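Side-chain contacts in cycloalternan-forming enzyme (Listeria monocytogenes serovar 1/2a, PDB 5F7U), which belongs to glycosyl hydrolase family 31 and combines a TIM barrel with several beta-rich domains, among them a family 6 carbohydrate-binding module: residues Ala491-Pro496 with Gly504-Phe509; Asp546-Phe549 with Glu553-Gln556; Gln481-Asp486 with Lys512-Trp517. The protein carries 1 engineered substitution. One frame throughout, in Å; residues are numbered along the deposited sequence.

Contact 1: residues Ala491-Pro496 with Gly504-Phe509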
ATOM      1  N   ALA A 491     -12.222  35.938   8.803  1.00 32.38           N
ATOM      2  CA  ALA A 491     -11.284  35.620   9.869  1.00 30.52           C
ATOM      3  C   ALA A 491     -10.468  34.391   9.463  1.00 28.51           C
ATOM      4  O   ALA A 491     -10.966  33.557   8.692  1.00 28.03           O
ATOM      5  CB  ALA A 491     -12.034  35.341  11.157  1.00 30.60           C
ATOM      6  N   PRO A 492      -9.220  34.270   9.966  1.00 27.33           N
ATOM      7  CA  PRO A 492      -8.454  33.064   9.655  1.00 25.93           C
ATOM      8  C   PRO A 492      -9.117  31.792  10.189  1.00 24.80           C
ATOM      9  O   PRO A 492      -9.701  31.795  11.291  1.00 25.05           O
ATOM     10  CB  PRO A 492      -7.118  33.306  10.363  1.00 26.15           C
ATOM     11  CG  PRO A 492      -7.427  34.310  11.418  1.00 27.20           C
ATOM     12  CD  PRO A 492      -8.423  35.209  10.777  1.00 27.77           C
ATOM     13  N   TYR A 493      -9.068  30.738   9.382  1.00 23.15           N
ATOM     14  CA  TYR A 493      -9.581  29.437   9.795  1.00 21.77           C
ATOM     15  C   TYR A 493      -8.660  28.843  10.845  1.00 21.53           C
ATOM     16  O   TYR A 493      -7.439  28.763  10.634  1.00 21.71           O
ATOM     17  CB  TYR A 493      -9.710  28.471   8.613  1.00 20.42           C
ATOM     18  CG  TYR A 493      -9.907  27.046   9.064  1.00 19.22           C
ATOM     19  CD1 TYR A 493     -11.150  26.622   9.557  1.00 19.27           C
ATOM     20  CD2 TYR A 493      -8.854  26.130   9.038  1.00 18.57           C
ATOM     21  CE1 TYR A 493     -11.334  25.320  10.008  1.00 18.38           C
ATOM     22  CE2 TYR A 493      -9.032  24.820   9.488  1.00 17.72           C
ATOM     23  CZ  TYR A 493     -10.270  24.428   9.965  1.00 17.90           C
ATOM     24  OH  TYR A 493     -10.459  23.139  10.401  1.00 17.30           O
ATOM     25  N   ARG A 494      -9.244  28.422  11.963  1.00 21.45           N
ATOM     26  CA  ARG A 494      -8.502  27.667  12.984  1.00 21.56           C
ATOM     27  C   ARG A 494      -9.055  26.257  13.145  1.00 21.08           C
ATOM     28  O   ARG A 494     -10.254  26.052  13.026  1.00 20.97           O
ATOM     29  CB  ARG A 494      -8.538  28.385  14.333  1.00 22.32           C
ATOM     30  CG  ARG A 494      -7.928  29.781  14.294  1.00 23.47           C
ATOM     31  CD  ARG A 494      -8.226  30.570  15.558  1.00 24.57           C
ATOM     32  NE  ARG A 494      -7.600  31.886  15.481  1.00 25.86           N
ATOM     33  CZ  ARG A 494      -6.374  32.169  15.921  1.00 26.01           C
ATOM     34  NH1 ARG A 494      -5.629  31.239  16.499  1.00 25.59           N
ATOM     35  NH2 ARG A 494      -5.889  33.399  15.775  1.00 27.24           N
ATOM     36  N   VAL A 495      -8.163  25.302  13.411  1.00 20.82           N
ATOM     37  CA  VAL A 495      -8.532  23.912  13.722  1.00 20.73           C
ATOM     38  C   VAL A 495      -9.491  23.905  14.934  1.00 21.26           C
ATOM     39  O   VAL A 495      -9.225  24.594  15.932  1.00 21.53           O
ATOM     40  CB  VAL A 495      -7.266  23.076  14.028  1.00 20.40           C
ATOM     41  CG1 VAL A 495      -7.617  21.670  14.479  1.00 20.38           C
ATOM     42  CG2 VAL A 495      -6.364  23.006  12.800  1.00 20.30           C
ATOM     43  N   PRO A 496     -10.608  23.141  14.860  1.00 21.61           N
ATOM     44  CA  PRO A 496     -11.568  23.109  15.984  1.00 22.82           C
ATOM     45  C   PRO A 496     -10.878  22.800  17.316  1.00 23.98           C
ATOM     46  O   PRO A 496      -9.959  21.975  17.356  1.00 23.62           O
ATOM     47  CB  PRO A 496     -12.510  21.961  15.598  1.00 22.02           C
ATOM     48  CG  PRO A 496     -12.492  21.983  14.102  1.00 21.49           C
ATOM     49  CD  PRO A 496     -11.054  22.271  13.752  1.00 21.26           C
ATOM     50  N   GLY A 504      -5.045  26.183  16.226  1.00 21.93           N
ATOM     51  CA  GLY A 504      -3.950  26.493  15.302  1.00 21.03           C
ATOM     52  C   GLY A 504      -4.486  26.948  13.951  1.00 20.67           C
ATOM     53  O   GLY A 504      -5.602  26.588  13.561  1.00 20.26           O
ATOM     54  N   ILE A 505      -3.665  27.694  13.220  1.00 19.92           N
ATOM     55  CA  ILE A 505      -4.062  28.222  11.930  1.00 19.54           C
ATOM     56  C   ILE A 505      -3.413  27.390  10.822  1.00 18.78           C
ATOM     57  O   ILE A 505      -2.182  27.316  10.719  1.00 18.52           O
ATOM     58  CB  ILE A 505      -3.696  29.728  11.817  1.00 20.36           C
ATOM     59  CG1 ILE A 505      -4.377  30.527  12.942  1.00 21.15           C
ATOM     60  CG2 ILE A 505      -4.100  30.286  10.460  1.00 20.19           C
ATOM     61  CD1 ILE A 505      -3.886  31.959  13.079  1.00 22.11           C
ATOM     62  N   LEU A 506      -4.233  26.752   9.994  1.00 18.02           N
ATOM     63  CA  LEU A 506      -3.693  26.006   8.854  1.00 17.37           C
ATOM     64  C   LEU A 506      -3.112  26.923   7.788  1.00 17.56           C
ATOM     65  O   LEU A 506      -3.677  27.975   7.498  1.00 17.74           O
ATOM     66  CB  LEU A 506      -4.772  25.151   8.194  1.00 17.23           C
ATOM     67  CG  LEU A 506      -5.313  23.924   8.902  1.00 17.19           C
ATOM     68  CD1 LEU A 506      -6.191  23.191   7.891  1.00 16.72           C
ATOM     69  CD2 LEU A 506      -4.161  23.012   9.340  1.00 17.05           C
ATOM     70  N   LEU A 507      -1.968  26.528   7.231  1.00 16.89           N
ATOM     71  CA  LEU A 507      -1.423  27.205   6.059  1.00 17.24           C
ATOM     72  C   LEU A 507      -2.256  26.795   4.852  1.00 17.13           C
ATOM     73  O   LEU A 507      -2.518  25.613   4.642  1.00 16.28           O
ATOM     74  CB  LEU A 507       0.060  26.839   5.864  1.00 17.00           C
ATOM     75  CG  LEU A 507       0.928  27.593   4.841  1.00 17.40           C
ATOM     76  CD1 LEU A 507       0.715  27.149   3.398  1.00 17.40           C
ATOM     77  CD2 LEU A 507       0.782  29.112   4.991  1.00 17.95           C
ATOM     78  N   ASP A 508      -2.697  27.771   4.063  1.00 17.78           N
ATOM     79  CA  ASP A 508      -3.449  27.440   2.867  1.00 18.04           C
ATOM     80  C   ASP A 508      -2.520  26.984   1.744  1.00 18.03           C
ATOM     81  O   ASP A 508      -1.969  27.817   1.010  1.00 19.07           O
ATOM     82  CB  ASP A 508      -4.305  28.635   2.430  1.00 18.60           C
ATOM     83  CG  ASP A 508      -5.129  28.348   1.172  1.00 18.99           C
ATOM     84  OD1 ASP A 508      -5.027  27.233   0.582  1.00 18.89           O
ATOM     85  OD2 ASP A 508      -5.903  29.253   0.778  1.00 19.29           O
ATOM     86  N   PHE A 509      -2.356  25.664   1.605  1.00 17.70           N
ATOM     87  CA  PHE A 509      -1.468  25.094   0.585  1.00 17.76           C
ATOM     88  C   PHE A 509      -1.955  25.262  -0.851  1.00 18.37           C
ATOM     89  O   PHE A 509      -1.222  24.946  -1.786  1.00 18.90           O
ATOM     90  CB  PHE A 509      -1.057  23.645   0.929  1.00 16.87           C
ATOM     91  CG  PHE A 509      -0.073  23.581   2.052  1.00 16.61           C
ATOM     92  CD1 PHE A 509       1.294  23.747   1.805  1.00 16.82           C
ATOM     93  CD2 PHE A 509      -0.509  23.437   3.372  1.00 16.32           C
ATOM     94  CE1 PHE A 509       2.213  23.730   2.857  1.00 16.66           C
ATOM     95  CE2 PHE A 509       0.403  23.412   4.423  1.00 16.38           C
ATOM     96  CZ  PHE A 509       1.770  23.573   4.158  1.00 16.49           C
TER
HETATM   97  O   HOH W   1      -6.392  28.522   8.060  1.00 19.74           O
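Leu506 runs alongside Tyr493 in the same direction and meets the phenol at its rim. Leu506 CD1 sits near the plane of the ring, 3.6 Å from Tyr493 CE2. The ring runs alongside the leucine because chi1 of Tyr493 (166°) swings CG away from its own nitrogen, and its far end is fixed where OH meets Met541 O and Trp543 N. Val495 comes at Leu506 crosswise, with Val495 CG2 4.1 Å from Leu506 CD2.

All this belongs to the long excursion between strands 452-457 and 534-536 of the family 31 TIM barrel, where strand 505-506 pairs antiparallel with 460-461. Val495 N donates to Gly504 O over 2.9 Å, with 160° at the hydrogen, and the same oxygen takes a CA-H contact from Arg494 CA at 3.1 Å. Farther along, a water donates to both Tyr493 O and Leu506 O, 2.8 Å from each, and lies in the plane of the tyrosine ring at its edge.

Arg494 presents a face instead of an edge. Ile505 CD1 sits over one side of its guanidinium, toward the rim, 3.7 Å from Arg494 NH2. Salt bridges from NH1 to Asp463 and from NH2 to Glu475, together with a bond from NH1 to Asn503 O, fix the rotation of that flat group above the isoleucine.

Contact 2: residues Asp546-Phe549 with Glu553-Gln556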
ATOM      1  N   ASP A 546     -17.994  26.333   5.561  1.00 24.62           N
ATOM      2  CA  ASP A 546     -17.756  27.667   5.014  1.00 26.18           C
ATOM      3  C   ASP A 546     -16.271  28.023   4.952  1.00 24.68           C
ATOM      4  O   ASP A 546     -15.895  29.111   4.475  1.00 24.77           O
ATOM      5  CB  ASP A 546     -18.556  28.680   5.826  1.00 29.50           C
ATOM      6  CG  ASP A 546     -20.059  28.528   5.614  1.00 33.06           C
ATOM      7  OD1 ASP A 546     -20.533  28.912   4.521  1.00 36.74           O
ATOM      8  OD2 ASP A 546     -20.773  28.031   6.526  1.00 34.78           O
ATOM      9  N   THR A 547     -15.426  27.099   5.429  1.00 22.52           N
ATOM     10  CA  THR A 547     -13.979  27.248   5.335  1.00 21.44           C
ATOM     11  C   THR A 547     -13.605  27.414   3.861  1.00 21.33           C
ATOM     12  O   THR A 547     -14.011  26.601   3.044  1.00 21.13           O
ATOM     13  CB  THR A 547     -13.272  26.034   5.971  1.00 20.56           C
ATOM     14  OG1 THR A 547     -13.730  25.929   7.322  1.00 20.32           O
ATOM     15  CG2 THR A 547     -11.757  26.212   5.940  1.00 20.37           C
ATOM     16  N   THR A 548     -12.885  28.492   3.540  1.00 21.38           N
ATOM     17  CA  THR A 548     -12.656  28.886   2.139  1.00 21.49           C
ATOM     18  C   THR A 548     -11.169  29.008   1.822  1.00 21.08           C
ATOM     19  O   THR A 548     -10.429  29.678   2.552  1.00 21.37           O
ATOM     20  CB  THR A 548     -13.351  30.233   1.821  1.00 22.57           C
ATOM     21  OG1 THR A 548     -14.732  30.174   2.210  1.00 22.74           O
ATOM     22  CG2 THR A 548     -13.245  30.577   0.308  1.00 22.86           C
ATOM     23  N   PHE A 549     -10.757  28.390   0.713  1.00 20.33           N
ATOM     24  CA  PHE A 549      -9.362  28.391   0.272  1.00 20.14           C
ATOM     25  C   PHE A 549      -9.134  29.356  -0.892  1.00 21.04           C
ATOM     26  O   PHE A 549     -10.107  29.832  -1.523  1.00 21.33           O
ATOM     27  CB  PHE A 549      -8.913  26.962  -0.029  1.00 19.08           C
ATOM     28  CG  PHE A 549      -8.972  26.069   1.185  1.00 18.18           C
ATOM     29  CD1 PHE A 549     -10.203  25.604   1.678  1.00 18.16           C
ATOM     30  CD2 PHE A 549      -7.813  25.747   1.877  1.00 17.94           C
ATOM     31  CE1 PHE A 549     -10.261  24.827   2.828  1.00 17.53           C
ATOM     32  CE2 PHE A 549      -7.863  24.956   3.028  1.00 17.66           C
ATOM     33  CZ  PHE A 549      -9.090  24.493   3.502  1.00 17.27           C
ATOM     34  N   GLU A 553     -12.355  27.005  -3.555  1.00 22.44           N
ATOM     35  CA  GLU A 553     -12.992  25.808  -3.010  1.00 21.56           C
ATOM     36  C   GLU A 553     -13.218  25.917  -1.501  1.00 20.82           C
ATOM     37  O   GLU A 553     -12.513  26.647  -0.787  1.00 20.45           O
ATOM     38  CB  GLU A 553     -12.178  24.549  -3.324  1.00 22.09           C
ATOM     39  CG  GLU A 553     -12.036  24.269  -4.818  1.00 23.26           C
ATOM     40  CD  GLU A 553     -11.270  22.996  -5.115  1.00 23.94           C
ATOM     41  OE1 GLU A 553     -10.985  22.211  -4.177  1.00 24.20           O
ATOM     42  OE2 GLU A 553     -10.980  22.747  -6.306  1.00 24.64           O
ATOM     43  N   LYS A 554     -14.228  25.191  -1.042  1.00 20.24           N
ATOM     44  CA  LYS A 554     -14.618  25.258   0.356  1.00 20.08           C
ATOM     45  C   LYS A 554     -14.369  23.934   1.085  1.00 19.02           C
ATOM     46  O   LYS A 554     -13.769  23.008   0.531  1.00 18.44           O
ATOM     47  CB  LYS A 554     -16.039  25.824   0.495  1.00 21.02           C
ATOM     48  CG  LYS A 554     -16.056  27.309   0.107  1.00 23.02           C
ATOM     49  CD  LYS A 554     -17.432  27.934   0.129  1.00 24.86           C
ATOM     50  CE  LYS A 554     -17.332  29.409  -0.254  1.00 26.49           C
ATOM     51  NZ  LYS A 554     -18.533  30.170   0.187  1.00 28.57           N
ATOM     52  N   GLY A 555     -14.781  23.867   2.343  1.00 18.73           N
ATOM     53  CA  GLY A 555     -14.336  22.785   3.233  1.00 18.10           C
ATOM     54  C   GLY A 555     -14.771  21.396   2.816  1.00 17.68           C
ATOM     55  O   GLY A 555     -14.044  20.435   3.066  1.00 17.70           O
ATOM     56  N   GLN A 556     -15.949  21.263   2.213  1.00 17.88           N
ATOM     57  CA  GLN A 556     -16.397  19.939   1.759  1.00 17.70           C
ATOM     58  C   GLN A 556     -15.493  19.379   0.681  1.00 17.58           C
ATOM     59  O   GLN A 556     -15.165  18.195   0.697  1.00 17.57           O
ATOM     60  CB  GLN A 556     -17.816  19.992   1.219  1.00 18.70           C
ATOM     61  CG  GLN A 556     -18.845  20.113   2.317  1.00 19.80           C
ATOM     62  CD  GLN A 556     -20.189  20.464   1.738  1.00 21.01           C
ATOM     63  OE1 GLN A 556     -20.418  21.607   1.352  1.00 22.22           O
ATOM     64  NE2 GLN A 556     -21.078  19.486   1.655  1.00 21.50           N
TER
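Thr548 and Lys554 form a single beta bridge just where helix 555-577 of the TIM-barrel domain begins, with Lys554 in the N-cap position. The short loop of chain is closed by Phe549 N, which donates to Glu553 O over 2.9 Å in a nearly straight bond (168° at the hydrogen). The same oxygen also lies in the plane of the Phe549 ring, at its edge, 3.5 Å from Phe549 CD1, so a single carbonyl meets both the amide and the ring rim of one residue. On the other side of the bridge Lys554 CA makes a CA-H contact with Thr547 O at 3.1 Å.

The side chains of Thr548 and Lys554 run alongside one another. The lysine is extended beyond CG and slides past the hydroxyl, with Lys554 CE 3.7 Å from Thr548 OG1. That hydroxyl sits beside its own backbone N (chi1 -52°), which turns it back to donate to Asp546 O at 2.8 Å, from well above the carbonyl plane. The lysine ends 4.9 Å from the aspartate, measured from Lys554 NZ to Asp546 OD1: too far for a salt bridge, although the opposite charges probably attract.

Phe549 packs on Met558 and Tyr562 of helix 555-577 and reaches Asp508, just past strand 505-506. Thr547 rests on Tyr493, and the backbone of Thr548 is bonded to that of Asp486, in the loop after helix 469-481.

Contact 3: residues Gln481-Asp486 with Lys512-Trp517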
ATOM      1  N   GLN A 481      -1.523  38.641   5.507  1.00 29.40           N
ATOM      2  CA  GLN A 481      -1.266  38.271   4.113  1.00 29.33           C
ATOM      3  C   GLN A 481      -2.359  37.422   3.479  1.00 28.18           C
ATOM      4  O   GLN A 481      -2.353  37.211   2.266  1.00 28.55           O
ATOM      5  CB  GLN A 481       0.082  37.550   3.985  1.00 29.76           C
ATOM      6  CG  GLN A 481       1.286  38.431   4.257  1.00 31.27           C
ATOM      7  CD  GLN A 481       1.228  39.745   3.497  1.00 33.21           C
ATOM      8  OE1 GLN A 481       1.398  39.765   2.283  1.00 34.11           O
ATOM      9  NE2 GLN A 481       0.975  40.850   4.213  1.00 34.34           N
ATOM     10  N   GLY A 482      -3.275  36.920   4.299  1.00 26.88           N
ATOM     11  CA  GLY A 482      -4.300  35.985   3.849  1.00 25.70           C
ATOM     12  C   GLY A 482      -3.690  34.638   3.500  1.00 24.53           C
ATOM     13  O   GLY A 482      -4.143  33.984   2.565  1.00 24.22           O
ATOM     14  N   TYR A 483      -2.663  34.235   4.254  1.00 24.00           N
ATOM     15  CA  TYR A 483      -1.959  32.975   4.006  1.00 23.26           C
ATOM     16  C   TYR A 483      -2.615  31.786   4.709  1.00 22.70           C
ATOM     17  O   TYR A 483      -2.307  30.629   4.408  1.00 21.53           O
ATOM     18  CB  TYR A 483      -0.493  33.074   4.402  1.00 23.69           C
ATOM     19  CG  TYR A 483       0.386  33.908   3.480  1.00 24.56           C
ATOM     20  CD1 TYR A 483      -0.049  34.304   2.204  1.00 24.83           C
ATOM     21  CD2 TYR A 483       1.680  34.261   3.876  1.00 25.02           C
ATOM     22  CE1 TYR A 483       0.776  35.041   1.365  1.00 25.80           C
ATOM     23  CE2 TYR A 483       2.518  35.002   3.040  1.00 25.95           C
ATOM     24  CZ  TYR A 483       2.059  35.386   1.790  1.00 26.31           C
ATOM     25  OH  TYR A 483       2.879  36.117   0.963  1.00 27.81           O
ATOM     26  N   SER A 484      -3.512  32.081   5.642  1.00 22.85           N
ATOM     27  CA  SER A 484      -4.428  31.079   6.181  1.00 22.91           C
ATOM     28  C   SER A 484      -5.564  30.839   5.190  1.00 22.79           C
ATOM     29  O   SER A 484      -5.752  31.618   4.248  1.00 23.11           O
ATOM     30  CB  SER A 484      -5.036  31.623   7.461  1.00 23.25           C
ATOM     31  OG  SER A 484      -5.720  32.829   7.192  1.00 24.67           O
ATOM     32  N   ALA A 485      -6.340  29.775   5.411  1.00 22.28           N
ATOM     33  CA  ALA A 485      -7.676  29.705   4.828  1.00 22.57           C
ATOM     34  C   ALA A 485      -8.589  30.678   5.592  1.00 23.67           C
ATOM     35  O   ALA A 485      -8.242  31.182   6.674  1.00 23.74           O
ATOM     36  CB  ALA A 485      -8.221  28.286   4.887  1.00 22.03           C
ATOM     37  N   ASP A 486      -9.750  30.953   5.019  1.00 25.04           N
ATOM     38  CA  ASP A 486     -10.721  31.815   5.662  1.00 27.14           C
ATOM     39  C   ASP A 486     -11.823  30.993   6.300  1.00 26.77           C
ATOM     40  O   ASP A 486     -12.222  29.966   5.754  1.00 25.64           O
ATOM     41  CB  ASP A 486     -11.310  32.799   4.660  1.00 29.07           C
ATOM     42  CG  ASP A 486     -12.012  33.926   5.331  1.00 31.54           C
ATOM     43  OD1 ASP A 486     -11.307  34.882   5.745  1.00 34.16           O
ATOM     44  OD2 ASP A 486     -13.254  33.855   5.469  1.00 32.37           O
ATOM     45  N   LYS A 512      -0.139  29.796  -3.622  1.00 23.37           N
ATOM     46  CA  LYS A 512       1.284  29.664  -3.972  1.00 24.35           C
ATOM     47  C   LYS A 512       2.188  30.604  -3.160  1.00 24.13           C
ATOM     48  O   LYS A 512       3.250  30.186  -2.699  1.00 23.42           O
ATOM     49  CB  LYS A 512       1.503  29.838  -5.486  1.00 26.67           C
ATOM     50  CG  LYS A 512       2.905  29.466  -5.973  1.00 29.21           C
ATOM     51  CD  LYS A 512       3.144  30.038  -7.371  1.00 31.97           C
ATOM     52  CE  LYS A 512       4.618  29.978  -7.768  1.00 33.53           C
ATOM     53  NZ  LYS A 512       4.758  30.227  -9.230  1.00 34.66           N
ATOM     54  N   ASP A 513       1.753  31.852  -2.965  1.00 24.33           N
ATOM     55  CA  ASP A 513       2.487  32.811  -2.128  1.00 24.80           C
ATOM     56  C   ASP A 513       2.615  32.339  -0.659  1.00 23.68           C
ATOM     57  O   ASP A 513       3.679  32.487  -0.057  1.00 23.62           O
ATOM     58  CB  ASP A 513       1.855  34.210  -2.168  1.00 26.60           C
ATOM     59  CG  ASP A 513       1.892  34.861  -3.559  1.00 28.15           C
ATOM     60  OD1 ASP A 513       2.726  34.516  -4.420  1.00 28.63           O
ATOM     61  OD2 ASP A 513       1.070  35.772  -3.768  1.00 29.84           O
ATOM     62  N   ALA A 514       1.547  31.759  -0.108  1.00 22.37           N
ATOM     63  CA  ALA A 514       1.566  31.217   1.262  1.00 21.52           C
ATOM     64  C   ALA A 514       2.569  30.075   1.395  1.00 20.91           C
ATOM     65  O   ALA A 514       3.317  30.001   2.378  1.00 20.42           O
ATOM     66  CB  ALA A 514       0.181  30.728   1.673  1.00 21.01           C
ATOM     67  N   VAL A 515       2.547  29.182   0.405  1.00 20.42           N
ATOM     68  CA  VAL A 515       3.460  28.032   0.353  1.00 20.15           C
ATOM     69  C   VAL A 515       4.901  28.514   0.268  1.00 21.29           C
ATOM     70  O   VAL A 515       5.762  28.036   1.015  1.00 21.00           O
ATOM     71  CB  VAL A 515       3.112  27.107  -0.830  1.00 19.69           C
ATOM     72  CG1 VAL A 515       4.105  25.937  -0.946  1.00 19.35           C
ATOM     73  CG2 VAL A 515       1.684  26.590  -0.648  1.00 19.10           C
ATOM     74  N   ASP A 516       5.160  29.463  -0.641  1.00 22.46           N
ATOM     75  CA  ASP A 516       6.500  30.038  -0.776  1.00 23.92           C
ATOM     76  C   ASP A 516       7.000  30.622   0.543  1.00 23.53           C
ATOM     77  O   ASP A 516       8.151  30.388   0.914  1.00 23.89           O
ATOM     78  CB  ASP A 516       6.552  31.086  -1.905  1.00 26.37           C
ATOM     79  CG  ASP A 516       6.453  30.451  -3.308  1.00 28.11           C
ATOM     80  OD1 ASP A 516       6.723  29.226  -3.465  1.00 29.26           O
ATOM     81  OD2 ASP A 516       6.096  31.177  -4.260  1.00 30.40           O
ATOM     82  N   TRP A 517       6.133  31.342   1.259  1.00 22.88           N
ATOM     83  CA  TRP A 517       6.484  31.891   2.568  1.00 22.27           C
ATOM     84  C   TRP A 517       6.779  30.787   3.573  1.00 21.19           C
ATOM     85  O   TRP A 517       7.831  30.764   4.179  1.00 21.23           O
ATOM     86  CB  TRP A 517       5.390  32.802   3.116  1.00 22.47           C
ATOM     87  CG  TRP A 517       5.638  33.161   4.531  1.00 22.59           C
ATOM     88  CD1 TRP A 517       6.682  33.916   5.014  1.00 23.07           C
ATOM     89  CD2 TRP A 517       4.862  32.764   5.670  1.00 22.12           C
ATOM     90  NE1 TRP A 517       6.600  34.003   6.383  1.00 23.14           N
ATOM     91  CE2 TRP A 517       5.493  33.312   6.814  1.00 22.64           C
ATOM     92  CE3 TRP A 517       3.692  31.993   5.839  1.00 21.56           C
ATOM     93  CZ2 TRP A 517       4.990  33.130   8.117  1.00 22.38           C
ATOM     94  CZ3 TRP A 517       3.191  31.800   7.143  1.00 21.43           C
ATOM     95  CH2 TRP A 517       3.837  32.379   8.258  1.00 21.72           C
TER
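Tyr483 carries this contact, laying one face of its ring on the start of helix 512-520. Ala514 is the floor: its CA lies 3.7 Å from the centroid of the Tyr483 ring and only 16° off the ring normal, a CH-pi contact made by the backbone carbon itself. The methyl contributes too, with Ala514 CB 3.6 Å from Tyr483 CD1. On the opposite face lies Gln481 CB, centred 3.4 Å above the plane of the Tyr483 ring, so the phenol is clamped between its own chain and the helix. Gly482, between the two, has positive phi and closes helix 469-481 in a Schellman motif; the turn folds Gln481 over the ring.

Trp517, one turn on from Ala514, takes the side of the phenol carrying CD2 and CE2. Trp517 CE3 comes within 3.6 Å of Tyr483 CD2, and Trp517 CB equally close, 3.6 Å, to Tyr483 CE2. The phenol and the five-membered ring of the indole are inclined by 30° and offset, their centroids 5.7 Å apart, with little ring over ring. With chi1 at 170°, CG of the tryptophan stands away from its backbone N and the indole reaches back beside Tyr483; its NE1 is bonded to Gly422 O. Met478 of helix 469-481 touches both aromatic residues. At the phenol's outer end, Asp513 CB lies 3.8 Å from Tyr483 OH.

No hydrogen bond crosses between the two segments, so what acts between them is probably dispersion and weak CH-pi attraction, while the backbone bond of Tyr483 to Asp508 helps place the tyrosine.

Coming off helix 469-481, the chain first enters 481-486, whose partner 512-517 lies 26 residues on, so contact 3 closes the widest loop. Contact 1 is nested within it, joining 491-496 to 504-509 before helix 512-520 starts. Contact 2 follows in series, its segments 546-549 and 553-556 closing the end of the loop that runs from barrel strand 534-536 into helix 555-577. None of the three cross. The segment 481-486 stitches them together, bonding by backbone to both other contacts; within it, Ala485 O probably accepts from Tyr493 N. The loops beside helices 469-481, 512-520 and 555-577 are thus tied together close to strand 505-506, within the TIM-barrel domain.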